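Local coordinates for protein enoyl-CoA hydratase/isomerase (Mycobacterium abscessus, PDB 3QXZ) that probably acts on enoyl-CoA thioesters as a hydratase or isomerase of the crotonase family, probably in fatty acid metabolism, at residues T115-L118 with I122-L125; F169-A174 with N181-A186; A205-A210 with L238-S243; L216-M221 with A230-A235. All blocks are in the same frame, centred on the assembly; numbering follows the deposited sequence. Where two conformers were deposited one is given.

Contact 1: residues T115-L118 with I122-L125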
loop_
_atom_site.group_PDB
_atom_site.type_symbol
_atom_site.label_atom_id
_atom_site.label_comp_id
_atom_site.label_asym_id
_atom_site.label_seq_id
_atom_site.Cartn_x
_atom_site.Cartn_y
_atom_site.Cartn_z
ATOM N N THR A 115 -0.661 -13.038 -12.539
ATOM C CA THR A 115 -0.258 -13.291 -11.139
ATOM C C THR A 115 1.216 -13.691 -11.028
ATOM O O THR A 115 1.862 -13.293 -10.065
ATOM C CB THR A 115 -1.183 -14.275 -10.413
ATOM O OG1 THR A 115 -1.049 -15.553 -11.037
ATOM C CG2 THR A 115 -2.646 -13.825 -10.470
ATOM N N LEU A 116 1.758 -14.399 -12.023
ATOM C CA LEU A 116 3.210 -14.636 -12.053
ATOM C C LEU A 116 4.006 -13.355 -12.295
ATOM O O LEU A 116 5.113 -13.201 -11.755
ATOM C CB LEU A 116 3.613 -15.698 -13.071
ATOM C CG LEU A 116 3.167 -17.076 -12.647
ATOM C CD1 LEU A 116 3.418 -18.010 -13.783
ATOM C CD2 LEU A 116 3.843 -17.576 -11.368
ATOM N N ALA A 117 3.487 -12.442 -13.106
ATOM C CA ALA A 117 4.171 -11.156 -13.296
ATOM C C ALA A 117 4.232 -10.360 -12.000
ATOM O O ALA A 117 5.205 -9.611 -11.768
ATOM C CB ALA A 117 3.498 -10.351 -14.391
ATOM N N LEU A 118 3.223 -10.548 -11.142
ATOM C CA LEU A 118 3.208 -9.864 -9.842
ATOM C C LEU A 118 4.318 -10.341 -8.905
ATOM O O LEU A 118 4.544 -9.711 -7.878
ATOM C CB LEU A 118 1.854 -9.995 -9.152
ATOM C CG LEU A 118 0.646 -9.403 -9.868
ATOM C CD1 LEU A 118 -0.593 -9.636 -8.993
ATOM C CD2 LEU A 118 0.802 -7.903 -10.217
ATOM N N ILE A 122 9.750 -5.364 -10.216
ATOM C CA ILE A 122 9.461 -4.187 -11.035
ATOM C C ILE A 122 8.705 -4.672 -12.274
ATOM O O ILE A 122 9.041 -5.722 -12.842
ATOM C CB ILE A 122 10.786 -3.502 -11.431
ATOM C CG1 ILE A 122 11.517 -2.975 -10.177
ATOM C CG2 ILE A 122 10.565 -2.387 -12.508
ATOM C CD1 ILE A 122 13.051 -2.715 -10.372
ATOM N N ARG A 123 7.669 -3.936 -12.672
ATOM C CA ARG A 123 6.889 -4.242 -13.881
ATOM C C ARG A 123 6.811 -3.026 -14.792
ATOM O O ARG A 123 6.494 -1.922 -14.351
ATOM C CB ARG A 123 5.459 -4.680 -13.525
ATOM C CG ARG A 123 5.331 -6.165 -13.211
ATOM C CD ARG A 123 4.003 -6.533 -12.507
ATOM N NE ARG A 123 3.923 -5.862 -11.209
ATOM C CZ ARG A 123 4.657 -6.185 -10.156
ATOM N NH1 ARG A 123 5.475 -7.243 -10.171
ATOM N NH2 ARG A 123 4.590 -5.417 -9.089
ATOM N N ILE A 124 7.075 -3.271 -16.073
ATOM C CA ILE A 124 6.832 -2.275 -17.115
ATOM C C ILE A 124 5.799 -2.904 -18.034
ATOM O O ILE A 124 6.015 -4.026 -18.534
ATOM C CB ILE A 124 8.130 -1.942 -17.876
ATOM C CG1 ILE A 124 9.183 -1.372 -16.905
ATOM C CG2 ILE A 124 7.841 -0.936 -19.020
ATOM C CD1 ILE A 124 10.548 -1.132 -17.591
ATOM N N LEU A 125 4.671 -2.209 -18.225
ATOM C CA LEU A 125 3.540 -2.751 -19.006
ATOM C C LEU A 125 3.311 -2.024 -20.326
ATOM O O LEU A 125 3.461 -0.808 -20.419
ATOM C CB LEU A 125 2.233 -2.747 -18.178
ATOM C CG LEU A 125 1.918 -3.983 -17.333
ATOM C CD1 LEU A 125 2.979 -4.260 -16.271
ATOM C CD2 LEU A 125 0.539 -3.816 -16.655
HETATM O O HOH W 1 4.817 -7.313 -6.654
#
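Arg123 reaches back from strand 122-126 to Ala117 and Leu118, beside helix 112-117. NH1 donates to Ala117 O at 2.9 Å, with an N-H...O angle of 145°, and the oxygen lies some 20° out of the guanidinium plane, near the edge of the group. NH1 is shared with Ala120 O, in the turn between helix and strand, and NE donates to Leu179 O. A water completes the polar set, donating to Leu118 O at 2.7 Å and accepting weakly from Arg123 NH2.

The packing is between a methyl group and a guanidinium face. Leu118 starts away from the strand, but its CD2 swings round and rests over one guanidinium face, offset toward the rim, 3.9 Å from Arg123 NE. The bend at chi3 (-63°) of Arg123 turns the guanidinium out of the line of its methylenes, while CD lies 3.4 Å from Ala117 O. Leu153 of helix 151-165 touches both Leu118 and Arg123, and Ala157 of the second subunit packs on the arginine.

Where helix 112-117 leads to strand 122-126 of the crotonase fold's main sheet, the buried guanidinium is held by three backbone carbonyls and a water, whose partial negative charges would be expected to stabilise it.

Contact 2: residues F169-A174 with N181-A186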
loop_
_atom_site.group_PDB
_atom_site.type_symbol
_atom_site.label_atom_id
_atom_site.label_comp_id
_atom_site.label_asym_id
_atom_site.label_seq_id
_atom_site.Cartn_x
_atom_site.Cartn_y
_atom_site.Cartn_z
ATOM N N PHE A 169 -8.105 -4.248 -16.791
ATOM C CA PHE A 169 -7.583 -2.933 -16.415
ATOM C C PHE A 169 -6.474 -2.557 -17.374
ATOM O O PHE A 169 -5.824 -3.429 -17.967
ATOM C CB PHE A 169 -7.115 -2.883 -14.946
ATOM C CG PHE A 169 -6.061 -3.921 -14.583
ATOM C CD1 PHE A 169 -6.444 -5.210 -14.210
ATOM C CD2 PHE A 169 -4.708 -3.600 -14.592
ATOM C CE1 PHE A 169 -5.488 -6.167 -13.847
ATOM C CE2 PHE A 169 -3.743 -4.545 -14.231
ATOM C CZ PHE A 169 -4.144 -5.842 -13.866
ATOM N N SER A 170 -6.280 -1.257 -17.552
ATOM C CA SER A 170 -5.270 -0.765 -18.476
ATOM C C SER A 170 -3.880 -0.687 -17.848
ATOM O O SER A 170 -3.722 -0.625 -16.621
ATOM C CB SER A 170 -5.657 0.623 -18.982
ATOM O OG SER A 170 -5.557 1.585 -17.938
ATOM N N ALA A 171 -2.863 -0.635 -18.699
ATOM C CA ALA A 171 -1.511 -0.341 -18.226
ATOM C C ALA A 171 -1.439 0.957 -17.437
ATOM O O ALA A 171 -0.752 1.046 -16.410
ATOM C CB ALA A 171 -0.536 -0.274 -19.401
ATOM N N GLN A 172 -2.151 1.979 -17.920
ATOM C CA GLN A 172 -2.170 3.274 -17.222
ATOM C C GLN A 172 -2.753 3.157 -15.809
ATOM O O GLN A 172 -2.209 3.715 -14.863
ATOM C CB GLN A 172 -2.890 4.364 -18.053
ATOM C CG GLN A 172 -2.979 5.731 -17.357
ATOM C CD GLN A 172 -1.629 6.421 -17.144
ATOM O OE1 GLN A 172 -0.639 6.140 -17.844
ATOM N NE2 GLN A 172 -1.588 7.344 -16.177
ATOM N N ARG A 173 -3.869 2.440 -15.669
ATOM C CA ARG A 173 -4.416 2.253 -14.338
ATOM C C ARG A 173 -3.473 1.426 -13.455
ATOM O O ARG A 173 -3.370 1.699 -12.259
ATOM C CB ARG A 173 -5.818 1.654 -14.367
ATOM C CG ARG A 173 -6.512 1.788 -13.029
ATOM C CD ARG A 173 -7.805 1.022 -12.982
ATOM N NE ARG A 173 -8.356 1.138 -11.642
ATOM C CZ ARG A 173 -9.326 0.367 -11.171
ATOM N NH1 ARG A 173 -9.837 -0.600 -11.939
ATOM N NH2 ARG A 173 -9.766 0.563 -9.928
ATOM N N ALA A 174 -2.759 0.468 -14.046
ATOM C CA ALA A 174 -1.767 -0.298 -13.291
ATOM C C ALA A 174 -0.681 0.611 -12.722
ATOM O O ALA A 174 -0.248 0.432 -11.573
ATOM C CB ALA A 174 -1.182 -1.385 -14.163
ATOM N N ASN A 181 5.296 -0.131 -12.524
ATOM C CA ASN A 181 6.207 0.989 -12.375
ATOM C C ASN A 181 6.080 2.010 -13.481
ATOM O O ASN A 181 6.280 3.202 -13.260
ATOM C CB ASN A 181 7.649 0.474 -12.268
ATOM C CG ASN A 181 7.829 -0.427 -11.082
ATOM O OD1 ASN A 181 7.384 -1.580 -11.075
ATOM N ND2 ASN A 181 8.463 0.117 -10.042
ATOM N N ARG A 182 5.790 1.526 -14.676
ATOM C CA ARG A 182 5.782 2.361 -15.873
ATOM C C ARG A 182 4.940 1.682 -16.935
ATOM O O ARG A 182 4.834 0.443 -16.967
ATOM C CB ARG A 182 7.228 2.548 -16.390
ATOM C CG ARG A 182 7.379 3.596 -17.508
ATOM C CD ARG A 182 8.825 3.778 -17.896
ATOM N NE ARG A 182 8.955 4.938 -18.773
ATOM C CZ ARG A 182 10.066 5.261 -19.430
ATOM N NH1 ARG A 182 11.155 4.505 -19.312
ATOM N NH2 ARG A 182 10.082 6.340 -20.212
ATOM N N CYS A 183 4.350 2.495 -17.810
ATOM C CA CYS A 183 3.744 1.957 -19.013
ATOM C C CYS A 183 4.288 2.661 -20.257
ATOM O O CYS A 183 4.654 3.843 -20.204
ATOM C CB CYS A 183 2.216 1.993 -18.957
ATOM S SG CYS A 183 1.501 3.592 -18.825
ATOM N N LEU A 184 4.402 1.888 -21.322
ATOM C CA LEU A 184 5.003 2.345 -22.581
ATOM C C LEU A 184 4.324 1.657 -23.737
ATOM O O LEU A 184 3.683 0.623 -23.560
ATOM C CB LEU A 184 6.496 1.982 -22.624
ATOM C CG LEU A 184 7.415 2.769 -21.701
ATOM C CD1 LEU A 184 8.779 2.109 -21.638
ATOM C CD2 LEU A 184 7.530 4.226 -22.170
ATOM N N PRO A 185 4.486 2.205 -24.951
ATOM C CA PRO A 185 4.060 1.445 -26.115
ATOM C C PRO A 185 4.740 0.081 -26.099
ATOM O O PRO A 185 5.910 -0.032 -25.687
ATOM C CB PRO A 185 4.572 2.288 -27.289
ATOM C CG PRO A 185 4.578 3.676 -26.747
ATOM C CD PRO A 185 5.046 3.522 -25.316
ATOM N N ALA A 186 4.017 -0.947 -26.521
ATOM C CA ALA A 186 4.499 -2.334 -26.466
ATOM C C ALA A 186 5.920 -2.534 -26.977
ATOM O O ALA A 186 6.723 -3.232 -26.348
ATOM C CB ALA A 186 3.553 -3.253 -27.214
#
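Ala171 and Cys183 meet carbon to carbon, CB to CB at 3.6 Å, where the first turn of helix 171-177 lies against strand 182-184. This is the close-packed part: both CB atoms point across the gap, and the backbones come within 5.8 Å between Ala171 CA and Cys183 CA. Leu125 of the adjoining strand and Tyr131 also touch the buried Ala171 methyl.

The helix packs beside the edge of the main sheet of the crotonase fold, in which 182-184 runs parallel to 122-126 as one of the two outermost strands within the chain. Ser170 is the N-cap of the helix; its OG accepts from Arg173 N at 3.0 Å, in a nearly straight bond (165°) that caps the first turn, on which Ala171 lies.

Toward solvent the contact thins to a single side-chain approach. Cys183 has SG between its backbone N and carbonyl carbon (chi1 62°), which swings the sulfur toward the helix and 3.5 Å from Gln172 OE1. The glutamine leaves its backbone heading away from the strand, and a bend at chi2 (66°) returns its amide oxygen to the sulfur, while NE2 is engaged by Glu176 one turn further along the helix.

Contact 3: residues A205-A210 with L238-S243; sequences APESAA and LRLMGS. With EDO (1,2-ethanediol), chain H.
A helical hairpin of the C-terminal region, built from helices 206-222 and 226-241, is closed at its open end by a salt bridge laid beside a leucine. Arg239 takes Glu207 side-on, with two nitrogens on one oxygen: NE donates to OE2 at 2.9 Å and NH2 to the same OE2 at 3.2 Å. That oxygen lies in the guanidinium plane, but both donors approach it from one face of the carboxylate, whose plane is turned 66° from the guanidinium. The arginine chain is extended from CG to NE, whereas Glu207 folds at chi2 (67°) to bring OE2 to the NE/NH2 edge of the guanidinium. A water donates to the other oxygen, Glu207 OE1, at 2.6 Å and accepts weakly from Arg239 NH2.

Beneath the charged pair, Leu240 pushes CD2 against the first turn of the partner helix, 3.8 Å from Glu207 CG and 3.7 Å from Ser208 N. Ser208 OG bonds to Val140 O of the second subunit. On another side of helix 206-222, an ethanediol, probably from the crystallisation liquor, donates from O1 to Pro206 O at 3.0 Å and also bonds to Arg53.

Gly139 and Ala141 of the second subunit pack on Ser208 and Leu240 at the subunit interface. Arg239 and Leu240 touch Leu211 further along helix 206-222, Trp261 and Gln264 flank the hairpin end, and Ser243 OG caps Asp245 N at the start of helix 245-255.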
loop_
_atom_site.group_PDB
_atom_site.type_symbol
_atom_site.label_atom_id
_atom_site.label_comp_id
_atom_site.label_asym_id
_atom_site.label_seq_id
_atom_site.Cartn_x
_atom_site.Cartn_y
_atom_site.Cartn_z
ATOM N N ALA A 205 25.880 -2.277 -6.582
ATOM C CA ALA A 205 26.776 -3.321 -6.059
ATOM C C ALA A 205 26.017 -4.648 -5.908
ATOM O O ALA A 205 24.851 -4.647 -5.495
ATOM C CB ALA A 205 27.382 -2.902 -4.727
ATOM N N PRO A 206 26.656 -5.788 -6.228
ATOM C CA PRO A 206 25.927 -7.078 -6.184
ATOM C C PRO A 206 25.368 -7.417 -4.808
ATOM O O PRO A 206 24.190 -7.791 -4.690
ATOM C CB PRO A 206 26.972 -8.120 -6.630
ATOM C CG PRO A 206 28.259 -7.379 -6.812
ATOM C CD PRO A 206 28.020 -5.913 -6.785
ATOM N N GLU A 207 26.174 -7.277 -3.758
ATOM C CA GLU A 207 25.697 -7.621 -2.422
ATOM C C GLU A 207 24.680 -6.593 -1.921
ATOM O O GLU A 207 23.756 -6.933 -1.171
ATOM C CB GLU A 207 26.866 -7.811 -1.438
ATOM C CG GLU A 207 26.471 -8.529 -0.151
ATOM C CD GLU A 207 26.060 -9.989 -0.316
ATOM O OE1 GLU A 207 26.226 -10.589 -1.408
ATOM O OE2 GLU A 207 25.567 -10.541 0.678
ATOM N N SER A 208 24.848 -5.325 -2.296
ATOM C CA SER A 208 23.862 -4.292 -1.954
ATOM C C SER A 208 22.474 -4.667 -2.502
ATOM O O SER A 208 21.466 -4.613 -1.770
ATOM C CB SER A 208 24.300 -2.951 -2.549
ATOM O OG SER A 208 25.467 -2.471 -1.905
ATOM N N ALA A 209 22.418 -5.035 -3.779
ATOM C CA ALA A 209 21.131 -5.439 -4.368
ATOM C C ALA A 209 20.561 -6.664 -3.678
ATOM O O ALA A 209 19.363 -6.698 -3.377
ATOM C CB ALA A 209 21.286 -5.703 -5.848
ATOM N N ALA A 210 21.401 -7.663 -3.410
ATOM C CA ALA A 210 20.913 -8.919 -2.819
ATOM C C ALA A 210 20.353 -8.687 -1.417
ATOM O O ALA A 210 19.265 -9.189 -1.089
ATOM C CB ALA A 210 22.045 -9.950 -2.774
ATOM N N LEU A 238 26.760 -3.778 8.498
ATOM C CA LEU A 238 28.071 -4.267 8.936
ATOM C C LEU A 238 28.661 -5.201 7.891
ATOM O O LEU A 238 29.865 -5.124 7.621
ATOM C CB LEU A 238 27.973 -4.920 10.328
ATOM C CG LEU A 238 27.639 -4.003 11.512
ATOM C CD1 LEU A 238 27.582 -4.833 12.791
ATOM C CD2 LEU A 238 28.672 -2.889 11.635
ATOM N N ARG A 239 27.850 -6.062 7.293
ATOM C CA ARG A 239 28.312 -6.947 6.222
ATOM C C ARG A 239 28.817 -6.159 5.022
ATOM O O ARG A 239 29.919 -6.437 4.517
ATOM C CB ARG A 239 27.193 -7.906 5.811
ATOM C CG ARG A 239 27.531 -8.868 4.675
ATOM C CD ARG A 239 26.467 -9.949 4.541
ATOM N NE ARG A 239 26.621 -10.798 3.354
ATOM C CZ ARG A 239 27.423 -11.861 3.287
ATOM N NH1 ARG A 239 28.183 -12.202 4.327
ATOM N NH2 ARG A 239 27.485 -12.579 2.167
ATOM N N LEU A 240 28.049 -5.168 4.574
ATOM C CA LEU A 240 28.437 -4.356 3.419
ATOM C C LEU A 240 29.630 -3.453 3.695
ATOM O O LEU A 240 30.553 -3.352 2.862
ATOM C CB LEU A 240 27.244 -3.502 2.967
ATOM C CG LEU A 240 26.105 -4.356 2.411
ATOM C CD1 LEU A 240 24.810 -3.520 2.377
ATOM C CD2 LEU A 240 26.434 -4.939 1.020
ATOM N N MET A 241 29.635 -2.797 4.848
ATOM C CA MET A 241 30.750 -1.903 5.185
ATOM C C MET A 241 32.044 -2.672 5.453
ATOM O O MET A 241 33.123 -2.076 5.413
ATOM C CB MET A 241 30.373 -1.012 6.369
ATOM C CG MET A 241 29.244 -0.046 6.049
ATOM S SD MET A 241 28.716 0.937 7.462
ATOM C CE MET A 241 28.771 -0.219 8.820
ATOM N N GLY A 242 31.950 -3.966 5.730
ATOM C CA GLY A 242 33.140 -4.794 5.897
ATOM C C GLY A 242 33.670 -5.346 4.594
ATOM O O GLY A 242 34.578 -6.190 4.628
ATOM N N SER A 243 33.102 -4.930 3.459
ATOM C CA SER A 243 33.546 -5.326 2.113
ATOM C C SER A 243 34.036 -4.127 1.342
ATOM O O SER A 243 33.523 -3.019 1.472
ATOM C CB SER A 243 32.410 -6.003 1.326
ATOM O OG SER A 243 32.618 -5.876 -0.096
HETATM C C1 EDO H . 22.451 -10.446 -6.583
HETATM O O1 EDO H . 22.147 -9.056 -6.460
HETATM C C2 EDO H . 22.809 -10.676 -8.041
HETATM O O2 EDO H . 24.088 -10.073 -8.361
HETATM O O HOH W 2 27.163 -12.992 -0.838
#

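Contact 4: residues L216-M221 with A230-A235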
loop_
_atom_site.group_PDB
_atom_site.type_symbol
_atom_site.label_atom_id
_atom_site.label_comp_id
_atom_site.label_asym_id
_atom_site.label_seq_id
_atom_site.Cartn_x
_atom_site.Cartn_y
_atom_site.Cartn_z
ATOM N N LEU A 216 13.755 -6.407 2.030
ATOM C CA LEU A 216 12.445 -5.913 1.624
ATOM C C LEU A 216 11.408 -7.050 1.631
ATOM O O LEU A 216 10.336 -6.933 2.246
ATOM C CB LEU A 216 12.531 -5.244 0.245
ATOM C CG LEU A 216 11.221 -4.735 -0.354
ATOM C CD1 LEU A 216 10.734 -3.502 0.313
ATOM C CD2 LEU A 216 11.443 -4.475 -1.855
ATOM N N TRP A 217 11.747 -8.144 0.961
ATOM C CA TRP A 217 10.786 -9.219 0.799
ATOM C C TRP A 217 10.691 -10.132 2.017
ATOM O O TRP A 217 9.571 -10.538 2.363
ATOM C CB TRP A 217 11.069 -10.006 -0.473
ATOM C CG TRP A 217 10.674 -9.288 -1.719
ATOM C CD1 TRP A 217 11.495 -8.798 -2.705
ATOM C CD2 TRP A 217 9.337 -8.985 -2.117
ATOM N NE1 TRP A 217 10.739 -8.198 -3.697
ATOM C CE2 TRP A 217 9.411 -8.313 -3.362
ATOM C CE3 TRP A 217 8.068 -9.229 -1.545
ATOM C CZ2 TRP A 217 8.276 -7.894 -4.051
ATOM C CZ3 TRP A 217 6.937 -8.809 -2.237
ATOM C CH2 TRP A 217 7.050 -8.126 -3.469
ATOM N N ASP A 218 11.807 -10.478 2.674
ATOM C CA ASP A 218 11.693 -11.304 3.896
ATOM C C ASP A 218 10.807 -10.630 4.913
ATOM O O ASP A 218 10.014 -11.295 5.583
ATOM C CB ASP A 218 13.039 -11.576 4.577
ATOM C CG ASP A 218 13.916 -12.589 3.834
ATOM O OD1 ASP A 218 13.452 -13.303 2.910
ATOM O OD2 ASP A 218 15.087 -12.668 4.212
ATOM N N ALA A 219 10.929 -9.307 5.030
ATOM C CA ALA A 219 10.129 -8.576 6.005
ATOM C C ALA A 219 8.633 -8.705 5.692
ATOM O O ALA A 219 7.819 -8.904 6.595
ATOM C CB ALA A 219 10.592 -7.107 6.098
ATOM N N GLN A 220 8.289 -8.636 4.400
ATOM C CA GLN A 220 6.898 -8.842 3.969
ATOM C C GLN A 220 6.452 -10.278 4.180
ATOM O O GLN A 220 5.354 -10.514 4.701
ATOM C CB GLN A 220 6.716 -8.454 2.488
ATOM C CG GLN A 220 6.969 -7.003 2.161
ATOM C CD GLN A 220 5.952 -6.104 2.780
ATOM O OE1 GLN A 220 4.756 -6.425 2.797
ATOM N NE2 GLN A 220 6.382 -4.940 3.259
ATOM N N MET A 221 7.279 -11.237 3.784
ATOM C CA MET A 221 6.908 -12.653 3.837
ATOM C C MET A 221 6.654 -13.168 5.247
ATOM O O MET A 221 5.770 -14.018 5.461
ATOM C CB MET A 221 8.008 -13.510 3.208
ATOM C CG MET A 221 8.112 -13.329 1.685
ATOM S SD MET A 221 9.700 -13.911 1.042
ATOM C CE MET A 221 9.537 -15.658 1.333
ATOM N N ALA A 230 14.879 -2.876 11.531
ATOM C CA ALA A 230 15.946 -1.914 11.856
ATOM C C ALA A 230 17.228 -2.656 12.241
ATOM O O ALA A 230 18.335 -2.279 11.821
ATOM C CB ALA A 230 15.512 -0.994 12.976
ATOM N N ALA A 231 17.081 -3.724 13.028
ATOM C CA ALA A 231 18.252 -4.532 13.412
ATOM C C ALA A 231 18.885 -5.197 12.188
ATOM O O ALA A 231 20.111 -5.248 12.091
ATOM C CB ALA A 231 17.881 -5.564 14.464
ATOM N N ARG A 232 18.085 -5.702 11.250
ATOM C CA ARG A 232 18.688 -6.320 10.069
ATOM C C ARG A 232 19.365 -5.318 9.164
ATOM O O ARG A 232 20.374 -5.647 8.561
ATOM C CB ARG A 232 17.733 -7.237 9.280
ATOM C CG ARG A 232 18.609 -8.118 8.395
ATOM C CD ARG A 232 18.166 -8.640 7.067
ATOM N NE ARG A 232 17.185 -9.661 7.285
ATOM C CZ ARG A 232 16.655 -10.487 6.355
ATOM N NH1 ARG A 232 15.710 -11.292 6.760
ATOM N NH2 ARG A 232 17.005 -10.509 5.068
ATOM N N GLU A 233 18.843 -4.097 9.062
ATOM C CA GLU A 233 19.551 -3.070 8.304
ATOM C C GLU A 233 20.913 -2.838 8.929
ATOM O O GLU A 233 21.927 -2.726 8.208
ATOM C CB GLU A 233 18.778 -1.754 8.327
ATOM C CG GLU A 233 17.557 -1.726 7.420
ATOM C CD GLU A 233 16.813 -0.410 7.465
ATOM O OE1 GLU A 233 17.048 0.402 8.395
ATOM O OE2 GLU A 233 15.957 -0.199 6.573
ATOM N N THR A 234 20.998 -2.761 10.264
ATOM C CA THR A 234 22.316 -2.610 10.912
ATOM C C THR A 234 23.243 -3.771 10.584
ATOM O O THR A 234 24.418 -3.548 10.227
ATOM C CB THR A 234 22.141 -2.399 12.395
ATOM O OG1 THR A 234 21.467 -1.135 12.573
ATOM C CG2 THR A 234 23.471 -2.336 13.132
ATOM N N ALA A 235 22.739 -5.004 10.699
ATOM C CA ALA A 235 23.570 -6.189 10.455
ATOM C C ALA A 235 23.994 -6.246 8.985
ATOM O O ALA A 235 25.170 -6.533 8.683
ATOM C CB ALA A 235 22.796 -7.468 10.860
#
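Asp218 and Arg232 bridge the two arms of the helical hairpin 206-222/226-241 nearer its turn, and one carboxylate oxygen takes the whole of the arginine's grip. NH1 and NH2 of Arg232 each donate end-on to Asp218 OD2 at 3.0 Å, with N-H...O angles of 150° and 146°. OD2 sits in the guanidinium plane, between the two donors. NH1 meets its anti lone pair, the one facing away from OD1; NH2 comes on the same anti side but out of the carboxylate plane. The two flat groups are far from coplanar, turned 63° against each other.

The second oxygen has its own partner: Asp218 OD1 forms a salt bridge with Arg214 NH1, one turn earlier on the same helix. Arg232 gets to the aspartate by an indirect route, its chain bending at chi2 and chi3 after CG has set out opposite the backbone N, while its side chain also packs on Leu215.

Other polar groups of the two segments are satisfied away from the bridge. Glu233 is satisfied by the second subunit, OE2 bonding to His147 ND1 and OE1 to Leu145 N, and Trp217 NE1 is bonded to Asp121 OD1 of its own chain.

With a cation on each oxygen, the aspartate is probably held firmly in its charged form. The bridge lies toward the surface and buries little area, so what joins the hairpin arms here is mainly paired charge, with water likely to weaken its strength.

From the N terminus, contact 1 closes first, a tight turn that brings helix 112-117 back to strand 122-126. Contact 2 closes a second short loop, between helix 171-177 and strand 182-184. It joins contact 1 directly, Arg123 O lying 2.8 Å from Asn181 N. The C-terminal pair follows in series: contact 3 ties the outer ends of helices 206-222 and 226-241, and contact 4, lying wholly within that span, ties the same helices nearer their turn, the centres about 14 Å apart. No contacts cross. Contacts 1 and 2 lie on neighbouring strands of the main sheet, the second at its edge, contacts 3 and 4 in the hairpin, and all four touch the second subunit.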